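Local coordinates for protein probable uracil-DNA glycosylase (Acanthamoeba polyphaga mimivirus, PDB 5X55) that is a probable uracil-DNA glycosylase, a viral member of the uracil-DNA glycosylase superfamily built round a central parallel beta-sheet flanked by helices, at residues V293-H298 with V348-K353. Residues are numbered along the deposited sequence; the frame is centred on the assembly and turned at random.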
loop_
_atom_site.group_PDB
_atom_site.type_symbol
_atom_site.label_atom_id
_atom_site.label_comp_id
_atom_site.label_asym_id
_atom_site.label_seq_id
_atom_site.Cartn_x
_atom_site.Cartn_y
_atom_site.Cartn_z
ATOM N N VAL A 293 1.552 1.172 10.654
ATOM C CA VAL A 293 1.938 -0.217 10.865
ATOM C C VAL A 293 3.164 -0.492 10.010
ATOM O O VAL A 293 3.101 -0.386 8.777
ATOM C CB VAL A 293 0.790 -1.170 10.508
ATOM C CG1 VAL A 293 1.227 -2.587 10.678
ATOM C CG2 VAL A 293 -0.407 -0.875 11.357
ATOM N N ALA A 294 4.283 -0.832 10.659
ATOM C CA ALA A 294 5.562 -1.037 9.984
ATOM C C ALA A 294 5.920 -2.523 10.027
ATOM O O ALA A 294 6.397 -3.032 11.045
ATOM C CB ALA A 294 6.657 -0.181 10.623
ATOM N N TRP A 295 5.695 -3.220 8.914
ATOM C CA TRP A 295 6.053 -4.624 8.794
ATOM C C TRP A 295 7.346 -4.733 7.967
ATOM O O TRP A 295 7.332 -4.542 6.743
ATOM C CB TRP A 295 4.907 -5.401 8.159
ATOM C CG TRP A 295 3.634 -5.520 8.997
ATOM C CD1 TRP A 295 3.519 -5.478 10.364
ATOM C CD2 TRP A 295 2.300 -5.720 8.488
ATOM N NE1 TRP A 295 2.190 -5.644 10.734
ATOM C CE2 TRP A 295 1.430 -5.793 9.600
ATOM C CE3 TRP A 295 1.764 -5.848 7.197
ATOM C CZ2 TRP A 295 0.060 -5.978 9.461
ATOM C CZ3 TRP A 295 0.386 -6.044 7.061
ATOM C CH2 TRP A 295 -0.446 -6.098 8.189
ATOM N N GLY A 296 8.458 -5.049 8.635
ATOM C CA GLY A 296 9.746 -5.126 7.984
ATOM C C GLY A 296 10.546 -3.834 8.098
ATOM O O GLY A 296 10.044 -2.766 8.468
ATOM N N ALA A 297 11.830 -3.946 7.757
ATOM C CA ALA A 297 12.779 -2.862 8.012
ATOM C C ALA A 297 12.550 -1.670 7.087
ATOM O O ALA A 297 12.673 -0.513 7.509
ATOM C CB ALA A 297 14.208 -3.390 7.868
ATOM N N HIS A 298 12.208 -1.933 5.830
ATOM C CA HIS A 298 11.936 -0.860 4.880
ATOM C C HIS A 298 10.739 0.001 5.312
ATOM O O HIS A 298 10.817 1.239 5.340
ATOM C CB HIS A 298 11.693 -1.470 3.497
ATOM C CG HIS A 298 11.250 -0.466 2.490
ATOM N ND1 HIS A 298 12.119 0.438 1.921
ATOM C CD2 HIS A 298 10.019 -0.161 2.019
ATOM C CE1 HIS A 298 11.446 1.236 1.109
ATOM N NE2 HIS A 298 10.172 0.891 1.147
ATOM N N VAL A 348 2.839 -10.642 17.425
ATOM C CA VAL A 348 2.239 -9.355 17.774
ATOM C C VAL A 348 0.778 -9.369 17.373
ATOM O O VAL A 348 0.413 -9.885 16.306
ATOM C CB VAL A 348 2.968 -8.182 17.085
ATOM C CG1 VAL A 348 2.323 -6.845 17.458
ATOM C CG2 VAL A 348 4.451 -8.177 17.414
ATOM N N ASP A 349 -0.071 -8.796 18.222
ATOM C CA ASP A 349 -1.482 -8.653 17.881
ATOM C C ASP A 349 -1.655 -7.299 17.196
ATOM O O ASP A 349 -2.150 -6.334 17.780
ATOM C CB ASP A 349 -2.338 -8.793 19.125
ATOM C CG ASP A 349 -3.822 -8.732 18.835
ATOM O OD1 ASP A 349 -4.226 -8.717 17.657
ATOM O OD2 ASP A 349 -4.597 -8.735 19.808
ATOM N N HIS A 350 -1.230 -7.242 15.924
ATOM C CA HIS A 350 -1.257 -5.985 15.173
ATOM C C HIS A 350 -2.637 -5.342 15.197
ATOM O O HIS A 350 -2.781 -4.149 15.496
ATOM C CB HIS A 350 -0.830 -6.223 13.730
ATOM C CG HIS A 350 0.400 -7.060 13.608
ATOM N ND1 HIS A 350 1.668 -6.524 13.613
ATOM C CD2 HIS A 350 0.556 -8.400 13.501
ATOM C CE1 HIS A 350 2.553 -7.496 13.515
ATOM N NE2 HIS A 350 1.905 -8.643 13.433
ATOM N N PHE A 351 -3.664 -6.130 14.877
ATOM C CA PHE A 351 -5.003 -5.588 14.702
ATOM C C PHE A 351 -5.682 -5.350 16.036
ATOM O O PHE A 351 -6.500 -4.432 16.149
ATOM C CB PHE A 351 -5.798 -6.526 13.795
ATOM C CG PHE A 351 -5.126 -6.729 12.464
ATOM C CD1 PHE A 351 -5.362 -5.851 11.413
ATOM C CD2 PHE A 351 -4.199 -7.755 12.284
ATOM C CE1 PHE A 351 -4.709 -6.011 10.189
ATOM C CE2 PHE A 351 -3.554 -7.932 11.058
ATOM C CZ PHE A 351 -3.796 -7.048 10.014
ATOM N N GLY A 352 -5.347 -6.149 17.052
ATOM C CA GLY A 352 -5.751 -5.812 18.404
ATOM C C GLY A 352 -5.187 -4.476 18.847
ATOM O O GLY A 352 -5.889 -3.665 19.451
ATOM N N LYS A 353 -3.923 -4.211 18.514
ATOM C CA LYS A 353 -3.330 -2.924 18.864
ATOM C C LYS A 353 -3.998 -1.772 18.112
ATOM O O LYS A 353 -4.249 -0.704 18.698
ATOM C CB LYS A 353 -1.821 -2.959 18.603
ATOM C CG LYS A 353 -1.138 -4.017 19.415
ATOM C CD LYS A 353 0.221 -3.602 19.932
ATOM C CE LYS A 353 1.263 -3.607 18.839
ATOM N NZ LYS A 353 2.647 -3.484 19.418
#
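Trp-295 turns the edge of its indole onto the imidazole face of His-350, a T-shaped (edge-to-face) stack that ties the end of strand 291-295, an inner strand of the parallel sheet in this alpha/beta fold, to the first turn of helix 350-360. The planes stand at 83°. The centroid of the five-membered ring of Trp-295 lies 4.5 Å from that of the His-350 ring, and Trp-295 NE1 leads the approach, 3.1 Å from His-350 ND1. His-350 NE2 is hydrogen-bonded to the carbonyl O of Phe-345, whose ring stacks on the imidazole, while Val-348 CB lies against the face opposite the indole, toward its rim. A flat ring with a polar rim suits this buried place, since it can be sandwiched and still anchor an edge. The long indole suits its own, meeting Phe-351 with its six-membered ring; apolar Phe-351 also packs against Ile-224 and Leu-228 of helix 219-230.

All three touching residues are buried, whereas the outer side of the helix start is partly exposed and adds nothing across the contact. There the short carboxylate of Asp-349, the N-cap, reaches back to accept from Gly-352 N through OD1 at 2.9 Å, and Gly-352, lacking a side chain, leaves room for Asp-349 OD2. In the packed part, CG of Phe-351 sits beside its backbone N, opposite the carbonyl carbon (chi1 -57°), which carries CZ to the indole edge, in the indole plane and 3.9 Å from Trp-295 CH2.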